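Terminase large subunit (Thermus phage G20c, PDB 5M1F) acts as the ATP-driven motor that translocates viral DNA into empty capsids and as the endonuclease that cuts the genome to start and end packaging. Local coordinates at residues T24-E29 / P144-I149; Y49-V54 / L65-G70; A71-Q76 / D101-E106; D75-L80 / D108-N113. All blocks are in the same frame, centred on the assembly; numbering follows the deposited sequence.

Contact 1. Residues T24-E29 / P144-I149; sequences TRLVVE and PNDKTI
V28 and P144 make the closest approach of this contact: the methyl CG2 of V28 sits 3.7 Å from CG at the corner of the P144 ring, the two side chains crossing at about a right angle. The branched valine turns that methyl toward the ring because CG2 lies beside the backbone N while CG1 stands anti to it (chi1 179°). Two residues earlier, on the same side of the strand, L26 reaches over with one branch. L26 CD2 lies 4.0 Å from D146 CG, the carboxylate carbon. The same L26 CD2 is 4.3 Å from I149 CD1, and a single methyl thus covers both the flank of an acid and the tip of an aliphatic chain. No hydrogen bond crosses the contact.

Behind this first shell, D146 is the N-cap of helix 147-154. Its OD2 accepts from the backbone N of I149 at 3.0 Å, the N-H meeting the oxygen on its anti side and 21° out of the carboxylate plane. Aspartate suits the place because its short chain returns to the first turn of the helix, whose positive end would be expected to favour the charge. Proline, apolar and rigid, ends strand 142-144 just before this turn. Strand 25-27 runs between strands 15-22 and 61-69: Y19 also touches L26 and D146, while I149 leans on L65 of strand 61-69 and on I178 of helix 177-186.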
loop_
_atom_site.group_PDB
_atom_site.type_symbol
_atom_site.label_atom_id
_atom_site.label_comp_id
_atom_site.label_asym_id
_atom_site.label_seq_id
_atom_site.Cartn_x
_atom_site.Cartn_y
_atom_site.Cartn_z
ATOM N N THR A 24 -14.000 -8.131 1.659
ATOM C CA THR A 24 -12.688 -7.848 1.048
ATOM C C THR A 24 -11.660 -7.205 2.008
ATOM O O THR A 24 -10.478 -7.059 1.641
ATOM C CB THR A 24 -12.849 -6.912 -0.182
ATOM O OG1 THR A 24 -13.456 -5.673 0.219
ATOM C CG2 THR A 24 -13.716 -7.571 -1.260
ATOM N N ARG A 25 -12.111 -6.806 3.207
ATOM C CA ARG A 25 -11.254 -6.151 4.194
ATOM C C ARG A 25 -10.629 -7.160 5.117
ATOM O O ARG A 25 -11.314 -8.025 5.626
ATOM C CB ARG A 25 -12.046 -5.163 5.052
ATOM C CG ARG A 25 -12.675 -4.044 4.266
ATOM C CD ARG A 25 -13.358 -3.059 5.187
ATOM N NE ARG A 25 -13.976 -1.974 4.427
ATOM C CZ ARG A 25 -14.599 -0.916 4.955
ATOM N NH1 ARG A 25 -14.729 -0.769 6.284
ATOM N NH2 ARG A 25 -15.106 0.002 4.145
ATOM N N LEU A 26 -9.325 -7.035 5.334
ATOM C CA LEU A 26 -8.667 -7.692 6.436
ATOM C C LEU A 26 -8.595 -6.643 7.548
ATOM O O LEU A 26 -7.973 -5.604 7.355
ATOM C CB LEU A 26 -7.267 -8.162 6.037
ATOM C CG LEU A 26 -7.090 -9.331 5.051
ATOM C CD1 LEU A 26 -8.057 -9.351 3.883
ATOM C CD2 LEU A 26 -5.661 -9.325 4.534
ATOM N N VAL A 27 -9.223 -6.911 8.699
ATOM C CA VAL A 27 -9.353 -5.913 9.749
ATOM C C VAL A 27 -8.525 -6.294 10.951
ATOM O O VAL A 27 -8.743 -7.342 11.535
ATOM C CB VAL A 27 -10.823 -5.738 10.185
ATOM C CG1 VAL A 27 -10.956 -4.536 11.107
ATOM C CG2 VAL A 27 -11.716 -5.554 8.964
ATOM N N VAL A 28 -7.568 -5.437 11.304
ATOM C CA VAL A 28 -6.754 -5.625 12.489
ATOM C C VAL A 28 -7.391 -4.872 13.658
ATOM O O VAL A 28 -7.421 -5.362 14.783
ATOM C CB VAL A 28 -5.335 -5.097 12.257
ATOM C CG1 VAL A 28 -4.470 -5.270 13.493
ATOM C CG2 VAL A 28 -4.711 -5.780 11.052
ATOM N N GLU A 29 -7.870 -3.664 13.388
ATOM C CA GLU A 29 -8.520 -2.839 14.410
ATOM C C GLU A 29 -9.626 -2.046 13.740
ATOM O O GLU A 29 -9.469 -1.636 12.596
ATOM C CB GLU A 29 -7.502 -1.896 15.076
ATOM N N PRO A 144 -1.191 -7.130 8.824
ATOM C CA PRO A 144 -1.967 -8.346 9.028
ATOM C C PRO A 144 -1.170 -9.598 8.682
ATOM O O PRO A 144 -0.563 -9.664 7.622
ATOM C CB PRO A 144 -3.159 -8.183 8.069
ATOM C CG PRO A 144 -3.228 -6.722 7.766
ATOM C CD PRO A 144 -1.819 -6.227 7.837
ATOM N N ASN A 145 -1.170 -10.574 9.584
ATOM C CA ASN A 145 -0.467 -11.840 9.384
ATOM C C ASN A 145 -1.156 -12.684 8.301
ATOM O O ASN A 145 -1.867 -13.628 8.583
ATOM C CB ASN A 145 -0.414 -12.593 10.719
ATOM C CG ASN A 145 0.408 -13.859 10.648
ATOM O OD1 ASN A 145 1.192 -14.055 9.730
ATOM N ND2 ASN A 145 0.206 -14.738 11.608
ATOM N N ASP A 146 -0.948 -12.317 7.053
ATOM C CA ASP A 146 -1.646 -12.936 5.936
ATOM C C ASP A 146 -0.593 -13.422 4.967
ATOM O O ASP A 146 0.321 -12.684 4.615
ATOM C CB ASP A 146 -2.589 -11.907 5.288
ATOM C CG ASP A 146 -3.061 -12.320 3.913
ATOM O OD1 ASP A 146 -4.037 -13.095 3.814
ATOM O OD2 ASP A 146 -2.451 -11.855 2.929
ATOM N N LYS A 147 -0.727 -14.669 4.550
ATOM C CA LYS A 147 0.198 -15.290 3.604
ATOM C C LYS A 147 0.454 -14.446 2.344
ATOM O O LYS A 147 1.602 -14.344 1.893
ATOM C CB LYS A 147 -0.348 -16.655 3.184
ATOM C CG LYS A 147 0.619 -17.472 2.349
ATOM C CD LYS A 147 -0.021 -18.748 1.816
ATOM C CE LYS A 147 0.721 -19.265 0.586
ATOM N NZ LYS A 147 2.200 -19.324 0.775
ATOM N N THR A 148 -0.613 -13.887 1.763
ATOM C CA THR A 148 -0.480 -13.067 0.553
ATOM C C THR A 148 0.399 -11.800 0.768
ATOM O O THR A 148 1.227 -11.480 -0.063
ATOM C CB THR A 148 -1.855 -12.662 -0.031
ATOM O OG1 THR A 148 -2.736 -13.793 -0.053
ATOM C CG2 THR A 148 -1.705 -12.127 -1.451
ATOM N N ILE A 149 0.243 -11.118 1.896
ATOM C CA ILE A 149 1.035 -9.921 2.177
ATOM C C ILE A 149 2.504 -10.290 2.366
ATOM O O ILE A 149 3.392 -9.661 1.783
ATOM C CB ILE A 149 0.540 -9.210 3.446
ATOM C CG1 ILE A 149 -0.868 -8.646 3.228
ATOM C CG2 ILE A 149 1.495 -8.094 3.838
ATOM C CD1 ILE A 149 -1.494 -8.083 4.483
#

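Contact 2. Residues Y49-V54 / L65-G70; sequences YSVFSV and LERMNG
The phenol ring of Y49 is sandwiched between two residues of the neighbouring strand. On one face lies the guanidinium of R67, stacked almost parallel (planes 8° apart), its CZ 3.6 Å from the ring centroid in a cation-pi contact. On the opposite face CB of N69 rests near the rim, 3.9 Å from the same centroid, as a CH-pi contact. R67 gets there with CG anti to its backbone N (chi1 -167°) and the chain extended to NE, and the turn at chi4 then lays the guanidinium on the ring; CG2 of V51 lies at the guanidinium edge. The F52 ring, on the other side of the sheet, has OE1 of E66 at its edge, 4.1 Å from CD2, and SD of M68 approaching obliquely in a Met-aromatic contact.

The backbones form an antiparallel ladder in the hairpin of strands 49-56 and 61-69. S50 and M68 are a hydrogen-bonded pair, with S50 N to M68 O at 2.8 Å, and so are F52 and E66, with F52 N to E66 O at 2.8 Å. V51 and S53 meet L65 on the face that carries Y49, CG1 of V51 lying 4.0 Å from L65 CD2.

Y49 N donates to OD1 of D177, and V51 packs on D177, a probable metal ligand of the nuclease site. The hairpin thus probably lines one side of the RNase H-like nuclease site; beside it the tyrosine ring offers the arginine's charge a polarisable face.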
loop_
_atom_site.group_PDB
_atom_site.type_symbol
_atom_site.label_atom_id
_atom_site.label_comp_id
_atom_site.label_asym_id
_atom_site.label_seq_id
_atom_site.Cartn_x
_atom_site.Cartn_y
_atom_site.Cartn_z
ATOM N N TYR A 49 -3.577 -5.772 -9.072
ATOM C CA TYR A 49 -4.561 -5.508 -8.054
ATOM C C TYR A 49 -4.489 -4.036 -7.624
ATOM O O TYR A 49 -3.421 -3.408 -7.682
ATOM C CB TYR A 49 -4.292 -6.428 -6.847
ATOM C CG TYR A 49 -4.496 -7.915 -7.114
ATOM C CD1 TYR A 49 -3.640 -8.629 -7.958
ATOM C CD2 TYR A 49 -5.532 -8.620 -6.494
ATOM C CE1 TYR A 49 -3.823 -9.990 -8.190
ATOM C CE2 TYR A 49 -5.726 -9.981 -6.725
ATOM C CZ TYR A 49 -4.870 -10.660 -7.577
ATOM O OH TYR A 49 -5.039 -12.007 -7.814
ATOM N N SER A 50 -5.625 -3.498 -7.197
ATOM C CA SER A 50 -5.672 -2.250 -6.462
ATOM C C SER A 50 -5.703 -2.613 -4.995
ATOM O O SER A 50 -6.451 -3.506 -4.603
ATOM C CB SER A 50 -6.914 -1.463 -6.825
ATOM O OG SER A 50 -6.847 -1.128 -8.181
ATOM N N VAL A 51 -4.883 -1.934 -4.191
ATOM C CA VAL A 51 -4.729 -2.280 -2.783
ATOM C C VAL A 51 -4.790 -0.992 -1.991
ATOM O O VAL A 51 -4.126 -0.011 -2.367
ATOM C CB VAL A 51 -3.383 -2.984 -2.507
ATOM C CG1 VAL A 51 -3.261 -3.372 -1.041
ATOM C CG2 VAL A 51 -3.201 -4.204 -3.422
ATOM N N PHE A 52 -5.608 -0.998 -0.931
ATOM C CA PHE A 52 -5.749 0.119 -0.021
ATOM C C PHE A 52 -5.346 -0.351 1.356
ATOM O O PHE A 52 -5.882 -1.340 1.835
ATOM C CB PHE A 52 -7.185 0.626 0.048
ATOM C CG PHE A 52 -7.830 0.825 -1.277
ATOM C CD1 PHE A 52 -7.107 1.251 -2.379
ATOM C CD2 PHE A 52 -9.205 0.628 -1.409
ATOM C CE1 PHE A 52 -7.733 1.451 -3.601
ATOM C CE2 PHE A 52 -9.837 0.828 -2.622
ATOM C CZ PHE A 52 -9.096 1.243 -3.723
ATOM N N SER A 53 -4.416 0.370 1.984
ATOM C CA SER A 53 -3.879 0.015 3.283
ATOM C C SER A 53 -4.134 1.158 4.253
ATOM O O SER A 53 -3.666 2.279 3.999
ATOM C CB SER A 53 -2.370 -0.217 3.158
ATOM O OG SER A 53 -2.077 -1.318 2.320
ATOM N N VAL A 54 -4.848 0.879 5.356
ATOM C CA VAL A 54 -5.152 1.893 6.377
ATOM C C VAL A 54 -4.107 1.839 7.459
ATOM O O VAL A 54 -4.020 0.847 8.164
ATOM C CB VAL A 54 -6.523 1.702 7.065
ATOM C CG1 VAL A 54 -6.804 2.898 7.978
ATOM C CG2 VAL A 54 -7.622 1.529 6.033
ATOM N N LEU A 65 -6.686 -3.556 5.530
ATOM C CA LEU A 65 -6.177 -3.639 4.183
ATOM C C LEU A 65 -7.234 -4.249 3.302
ATOM O O LEU A 65 -7.883 -5.214 3.689
ATOM C CB LEU A 65 -4.912 -4.498 4.158
ATOM C CG LEU A 65 -4.183 -4.561 2.817
ATOM C CD1 LEU A 65 -2.697 -4.800 3.061
ATOM C CD2 LEU A 65 -4.752 -5.650 1.908
ATOM N N GLU A 66 -7.380 -3.692 2.106
ATOM C CA GLU A 66 -8.403 -4.094 1.186
ATOM C C GLU A 66 -7.788 -4.261 -0.176
ATOM O O GLU A 66 -7.037 -3.412 -0.629
ATOM C CB GLU A 66 -9.499 -3.043 1.140
ATOM C CG GLU A 66 -10.683 -3.466 0.297
ATOM C CD GLU A 66 -11.794 -2.445 0.242
ATOM O OE1 GLU A 66 -11.763 -1.462 1.009
ATOM O OE2 GLU A 66 -12.715 -2.653 -0.581
ATOM N N ARG A 67 -8.159 -5.343 -0.843
ATOM C CA ARG A 67 -7.539 -5.752 -2.086
ATOM C C ARG A 67 -8.622 -6.040 -3.106
ATOM O O ARG A 67 -9.683 -6.571 -2.759
ATOM C CB ARG A 67 -6.713 -6.998 -1.808
ATOM C CG ARG A 67 -5.763 -7.369 -2.916
ATOM C CD ARG A 67 -4.562 -8.088 -2.338
ATOM N NE ARG A 67 -3.590 -8.434 -3.367
ATOM C CZ ARG A 67 -3.491 -9.606 -4.000
ATOM N NH1 ARG A 67 -4.316 -10.627 -3.733
ATOM N NH2 ARG A 67 -2.538 -9.753 -4.927
ATOM N N MET A 68 -8.400 -5.646 -4.356
ATOM C CA MET A 68 -9.371 -5.951 -5.383
ATOM C C MET A 68 -8.698 -6.005 -6.741
ATOM O O MET A 68 -7.599 -5.478 -6.923
ATOM C CB MET A 68 -10.571 -4.981 -5.342
ATOM C CG MET A 68 -10.256 -3.534 -5.663
ATOM S SD MET A 68 -11.482 -2.421 -4.953
ATOM C CE MET A 68 -12.951 -2.800 -5.903
ATOM N N ASN A 69 -9.352 -6.685 -7.675
ATOM C CA ASN A 69 -8.781 -6.927 -8.982
ATOM C C ASN A 69 -9.879 -6.946 -10.029
ATOM O O ASN A 69 -10.897 -7.621 -9.853
ATOM C CB ASN A 69 -8.042 -8.256 -8.953
ATOM C CG ASN A 69 -7.609 -8.709 -10.312
ATOM O OD1 ASN A 69 -7.890 -9.834 -10.702
ATOM N ND2 ASN A 69 -6.941 -7.833 -11.052
ATOM N N GLY A 70 -9.677 -6.177 -11.095
ATOM C CA GLY A 70 -10.591 -6.183 -12.232
ATOM C C GLY A 70 -11.967 -5.560 -12.048
ATOM O O GLY A 70 -12.873 -5.814 -12.850
#

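Contact 3. Residues A71-Q76 / D101-E106; sequences ATWSDQ and DAIAEE
Different first torsions turn W73 and E106 toward the partner helix. In W73, CG stands anti to the carbonyl carbon (chi1 -56°), which carries the indole out along helix 102-110 toward its first turn. In E106, CG is anti to the backbone N and the chain then bends at chi2 (61°), folding the acid back across the start of helix 73-86.

The indole is the main apolar surface. Its pyrrole part meets A102, whose CB is 3.8 Å from W73 NE1, while the benzene part meets I103, with CD1 4.0 Å from W73 CE3. The I103 side chain crosses that of W73 at about a right angle, its CB over one face of the indole near the rim. A small alanine allows the helix backbone to come close to the indole, and the longer isoleucine lays its branched chain over the indole face; V99 touches the tryptophan from a loop.

The glutamate works mostly through its carbons. CG of E106 lies 3.7 Å from the carbonyl O of W73, and OE2 of E106 comes within 3.8 Å of CB of S74, but no hydrogen bond crosses between the two segments. The acid's partner is Q110, one turn further along its own helix: NE2 of Q110 donates to OE2 and also to the backbone O of S74.

T72 caps helix 73-86, its OG1 accepting from D75 N at 3.2 Å, which probably helps to hold the first turn, from which W73 projects. The carboxylate of E106 also lies near this N-terminal end, where the helix dipole would probably favour its negative charge. Across the two segments the contact is mainly dispersion around the indole, with Q110 adding the polar link between the helices.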
loop_
_atom_site.group_PDB
_atom_site.type_symbol
_atom_site.label_atom_id
_atom_site.label_comp_id
_atom_site.label_asym_id
_atom_site.label_seq_id
_atom_site.Cartn_x
_atom_site.Cartn_y
_atom_site.Cartn_z
ATOM N N ALA A 71 -12.151 -4.758 -11.007
ATOM C CA ALA A 71 -13.363 -3.942 -10.879
ATOM C C ALA A 71 -13.216 -2.656 -11.710
ATOM O O ALA A 71 -12.112 -2.314 -12.127
ATOM C CB ALA A 71 -13.627 -3.635 -9.416
ATOM N N THR A 72 -14.313 -1.947 -11.963
ATOM C CA THR A 72 -14.239 -0.636 -12.633
ATOM C C THR A 72 -13.644 0.418 -11.706
ATOM O O THR A 72 -13.645 0.251 -10.486
ATOM C CB THR A 72 -15.622 -0.104 -13.059
ATOM O OG1 THR A 72 -16.471 -0.003 -11.914
ATOM C CG2 THR A 72 -16.273 -1.016 -14.101
ATOM N N TRP A 73 -13.187 1.522 -12.281
ATOM C CA TRP A 73 -12.664 2.634 -11.470
ATOM C C TRP A 73 -13.710 3.182 -10.492
ATOM O O TRP A 73 -13.404 3.450 -9.323
ATOM C CB TRP A 73 -12.135 3.769 -12.345
ATOM C CG TRP A 73 -11.081 3.366 -13.319
ATOM C CD1 TRP A 73 -11.113 3.576 -14.662
ATOM C CD2 TRP A 73 -9.846 2.671 -13.051
ATOM N NE1 TRP A 73 -9.978 3.063 -15.254
ATOM C CE2 TRP A 73 -9.185 2.499 -14.291
ATOM C CE3 TRP A 73 -9.236 2.175 -11.893
ATOM C CZ2 TRP A 73 -7.936 1.856 -14.406
ATOM C CZ3 TRP A 73 -7.981 1.529 -12.010
ATOM C CH2 TRP A 73 -7.352 1.386 -13.261
ATOM N N SER A 74 -14.940 3.332 -10.965
ATOM C CA SER A 74 -16.044 3.803 -10.123
ATOM C C SER A 74 -16.266 2.912 -8.885
ATOM O O SER A 74 -16.441 3.412 -7.770
ATOM C CB SER A 74 -17.338 3.901 -10.945
ATOM O OG SER A 74 -18.433 4.205 -10.100
ATOM N N ASP A 75 -16.257 1.602 -9.112
ATOM C CA ASP A 75 -16.289 0.588 -8.061
ATOM C C ASP A 75 -15.099 0.742 -7.068
ATOM O O ASP A 75 -15.295 0.766 -5.858
ATOM C CB ASP A 75 -16.270 -0.802 -8.731
ATOM C CG ASP A 75 -16.787 -1.922 -7.840
ATOM O OD1 ASP A 75 -16.780 -1.781 -6.596
ATOM O OD2 ASP A 75 -17.188 -2.968 -8.416
ATOM N N GLN A 76 -13.881 0.835 -7.589
ATOM C CA GLN A 76 -12.676 0.946 -6.752
ATOM C C GLN A 76 -12.686 2.206 -5.898
ATOM O O GLN A 76 -12.440 2.161 -4.700
ATOM C CB GLN A 76 -11.432 0.998 -7.625
ATOM C CG GLN A 76 -11.154 -0.264 -8.408
ATOM C CD GLN A 76 -9.826 -0.207 -9.128
ATOM O OE1 GLN A 76 -8.807 0.117 -8.532
ATOM N NE2 GLN A 76 -9.828 -0.521 -10.413
ATOM N N ASP A 101 -5.089 8.645 -16.604
ATOM C CA ASP A 101 -5.753 9.773 -15.940
ATOM C C ASP A 101 -7.208 9.460 -15.548
ATOM O O ASP A 101 -7.824 10.237 -14.824
ATOM C CB ASP A 101 -5.713 11.015 -16.840
ATOM N N ALA A 102 -7.751 8.335 -16.023
ATOM C CA ALA A 102 -9.140 7.929 -15.739
ATOM C C ALA A 102 -9.423 7.762 -14.248
ATOM O O ALA A 102 -10.490 8.142 -13.758
ATOM C CB ALA A 102 -9.451 6.624 -16.456
ATOM N N ILE A 103 -8.465 7.168 -13.543
ATOM C CA ILE A 103 -8.567 6.985 -12.090
ATOM C C ILE A 103 -8.593 8.324 -11.346
ATOM O O ILE A 103 -9.412 8.512 -10.434
ATOM C CB ILE A 103 -7.470 6.016 -11.519
ATOM C CG1 ILE A 103 -7.586 5.840 -9.996
ATOM C CG2 ILE A 103 -6.048 6.494 -11.801
ATOM C CD1 ILE A 103 -8.930 5.355 -9.478
ATOM N N ALA A 104 -7.723 9.250 -11.756
ATOM C CA ALA A 104 -7.648 10.598 -11.154
ATOM C C ALA A 104 -8.976 11.333 -11.259
ATOM O O ALA A 104 -9.481 11.858 -10.273
ATOM C CB ALA A 104 -6.537 11.410 -11.802
ATOM N N GLU A 105 -9.562 11.301 -12.447
ATOM C CA GLU A 105 -10.874 11.903 -12.696
ATOM C C GLU A 105 -11.990 11.267 -11.870
ATOM O O GLU A 105 -12.894 11.967 -11.403
ATOM C CB GLU A 105 -11.208 11.840 -14.180
ATOM C CG GLU A 105 -10.263 12.679 -15.030
ATOM C CD GLU A 105 -10.633 12.650 -16.496
ATOM O OE1 GLU A 105 -11.735 13.136 -16.830
ATOM O OE2 GLU A 105 -9.824 12.145 -17.307
ATOM N N GLU A 106 -11.916 9.952 -11.661
ATOM C CA GLU A 106 -12.850 9.274 -10.752
ATOM C C GLU A 106 -12.624 9.698 -9.275
ATOM O O GLU A 106 -13.580 9.934 -8.533
ATOM C CB GLU A 106 -12.749 7.753 -10.925
ATOM C CG GLU A 106 -13.927 6.969 -10.363
ATOM C CD GLU A 106 -15.263 7.323 -11.008
ATOM O OE1 GLU A 106 -15.312 7.474 -12.250
ATOM O OE2 GLU A 106 -16.268 7.453 -10.269
#

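Contact 4. Residues D75-L80 / D108-N113; sequences DQVARL and DAQGIN
Apolar contacts centre on V77, whose methyl CG1 is met by two residues from the end of helix 102-110 and the turn beyond it. I112 brings CG1 to 3.9 Å from V77 CG1, and its CG2 lies a looser 4.5 Å from CD2 of L80, one turn further along helix 73-86. The branched I112 thus meets V77 with a methylene and L80 with a methyl.

Van der Waals contact with a polar group is the second kind. The amide of Q110 lies across V77 and A78: its CD is 3.4 Å from V77 CG1, and OE1 is 3.3 Å from A78 CA. Its chain leaves with CG beside the backbone N (chi1 -60°) and runs on extended, a length that lets the amide reach the other helix. A78 is small enough to admit that oxygen against the backbone. With NE2 held by E106 and S74, the rotation of the amide is probably fixed.

Within the segments, G111 closes helix 102-110 in a Schellman motif, with a positive phi (78°) that glycine adopts easily, and so turns I112 back toward V77, while R79 and D75 pair along the far side of helix 73-86 in a weak salt bridge, R79 NE to D75 OD1 at 3.3 Å.

Both helices cover one side of the large sheet: L80 and I112 both rest on V92 of strand 91-95, while L107 of helix 102-110 packs against V77 and L80.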
loop_
_atom_site.group_PDB
_atom_site.type_symbol
_atom_site.label_atom_id
_atom_site.label_comp_id
_atom_site.label_asym_id
_atom_site.label_seq_id
_atom_site.Cartn_x
_atom_site.Cartn_y
_atom_site.Cartn_z
ATOM N N ASP A 75 -16.257 1.602 -9.112
ATOM C CA ASP A 75 -16.289 0.588 -8.061
ATOM C C ASP A 75 -15.099 0.742 -7.068
ATOM O O ASP A 75 -15.295 0.766 -5.858
ATOM C CB ASP A 75 -16.270 -0.802 -8.731
ATOM C CG ASP A 75 -16.787 -1.922 -7.840
ATOM O OD1 ASP A 75 -16.780 -1.781 -6.596
ATOM O OD2 ASP A 75 -17.188 -2.968 -8.416
ATOM N N GLN A 76 -13.881 0.835 -7.589
ATOM C CA GLN A 76 -12.676 0.946 -6.752
ATOM C C GLN A 76 -12.686 2.206 -5.898
ATOM O O GLN A 76 -12.440 2.161 -4.700
ATOM C CB GLN A 76 -11.432 0.998 -7.625
ATOM C CG GLN A 76 -11.154 -0.264 -8.408
ATOM C CD GLN A 76 -9.826 -0.207 -9.128
ATOM O OE1 GLN A 76 -8.807 0.117 -8.532
ATOM N NE2 GLN A 76 -9.828 -0.521 -10.413
ATOM N N VAL A 77 -12.979 3.337 -6.523
ATOM C CA VAL A 77 -13.019 4.603 -5.803
ATOM C C VAL A 77 -14.116 4.602 -4.750
ATOM O O VAL A 77 -13.896 5.039 -3.619
ATOM C CB VAL A 77 -13.149 5.795 -6.771
ATOM C CG1 VAL A 77 -13.348 7.100 -6.006
ATOM C CG2 VAL A 77 -11.899 5.895 -7.644
ATOM N N ALA A 78 -15.284 4.074 -5.086
ATOM C CA ALA A 78 -16.392 4.013 -4.120
ATOM C C ALA A 78 -16.072 3.110 -2.928
ATOM O O ALA A 78 -16.519 3.380 -1.813
ATOM C CB ALA A 78 -17.676 3.544 -4.802
ATOM N N ARG A 79 -15.318 2.037 -3.147
ATOM C CA ARG A 79 -14.804 1.258 -2.011
ATOM C C ARG A 79 -13.707 2.026 -1.230
ATOM O O ARG A 79 -13.626 1.904 -0.015
ATOM C CB ARG A 79 -14.367 -0.145 -2.436
ATOM C CG ARG A 79 -15.546 -1.119 -2.491
ATOM C CD ARG A 79 -15.294 -2.325 -3.383
ATOM N NE ARG A 79 -16.507 -3.147 -3.568
ATOM C CZ ARG A 79 -16.921 -4.136 -2.764
ATOM N NH1 ARG A 79 -18.041 -4.795 -3.059
ATOM N NH2 ARG A 79 -16.243 -4.485 -1.669
ATOM N N LEU A 80 -12.908 2.841 -1.915
ATOM C CA LEU A 80 -11.888 3.658 -1.254
ATOM C C LEU A 80 -12.567 4.689 -0.372
ATOM O O LEU A 80 -12.200 4.853 0.806
ATOM C CB LEU A 80 -10.974 4.359 -2.272
ATOM C CG LEU A 80 -9.906 5.292 -1.671
ATOM C CD1 LEU A 80 -9.061 4.589 -0.607
ATOM C CD2 LEU A 80 -9.020 5.882 -2.756
ATOM N N ASP A 108 -11.303 12.616 -8.193
ATOM C CA ASP A 108 -11.842 13.993 -8.121
ATOM C C ASP A 108 -13.364 14.011 -8.082
ATOM O O ASP A 108 -13.948 14.640 -7.199
ATOM C CB ASP A 108 -11.402 14.847 -9.312
ATOM C CG ASP A 108 -9.905 14.904 -9.479
ATOM O OD1 ASP A 108 -9.166 14.535 -8.540
ATOM O OD2 ASP A 108 -9.477 15.305 -10.581
ATOM N N ALA A 109 -13.986 13.300 -9.025
ATOM C CA ALA A 109 -15.456 13.241 -9.157
ATOM C C ALA A 109 -16.166 12.849 -7.861
ATOM O O ALA A 109 -17.015 13.593 -7.372
ATOM C CB ALA A 109 -15.853 12.289 -10.285
ATOM N N GLN A 110 -15.794 11.698 -7.297
ATOM C CA GLN A 110 -16.374 11.220 -6.026
ATOM C C GLN A 110 -15.926 12.051 -4.808
ATOM O O GLN A 110 -16.478 11.897 -3.718
ATOM C CB GLN A 110 -16.067 9.728 -5.811
ATOM C CG GLN A 110 -16.630 8.832 -6.916
ATOM C CD GLN A 110 -16.725 7.343 -6.551
ATOM O OE1 GLN A 110 -17.055 6.973 -5.417
ATOM N NE2 GLN A 110 -16.456 6.477 -7.536
ATOM N N GLY A 111 -14.923 12.912 -4.985
ATOM C CA GLY A 111 -14.569 13.926 -3.986
ATOM C C GLY A 111 -13.783 13.314 -2.844
ATOM O O GLY A 111 -14.196 13.386 -1.686
ATOM N N ILE A 112 -12.670 12.678 -3.196
ATOM C CA ILE A 112 -11.769 12.038 -2.238
ATOM C C ILE A 112 -10.656 13.035 -1.901
ATOM O O ILE A 112 -10.193 13.764 -2.775
ATOM C CB ILE A 112 -11.116 10.758 -2.827
ATOM C CG1 ILE A 112 -12.168 9.780 -3.381
ATOM C CG2 ILE A 112 -10.243 10.062 -1.788
ATOM C CD1 ILE A 112 -12.994 9.074 -2.333
ATOM N N ASN A 113 -10.229 13.047 -0.642
ATOM C CA ASN A 113 -9.099 13.869 -0.218
ATOM C C ASN A 113 -7.812 13.048 -0.282
ATOM O O ASN A 113 -7.561 12.167 0.546
ATOM C CB ASN A 113 -9.378 14.495 1.158
ATOM C CG ASN A 113 -10.496 15.552 1.093
ATOM O OD1 ASN A 113 -11.143 15.736 0.046
ATOM N ND2 ASN A 113 -10.727 16.243 2.200
#

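From the N terminus, strand 25-27 opens the longest loop, which contact 1 closes 115 residues later at the start of helix 147-154; the other three contacts all fall within it. Contact 2 closes first, as a tight hairpin, and touches contact 1 because strands 25-27 and 61-69 are sheet neighbours. The chain then passes directly from strand 61-69 into helix 73-86, so contacts 3 and 4 follow contact 2 in series. These two start from overlapping segments sharing D75 and Q76, and their loops cross along the helix pair 73-86 and 102-110. M68 and F52 of contact 2 pack against Q76 of that first helix.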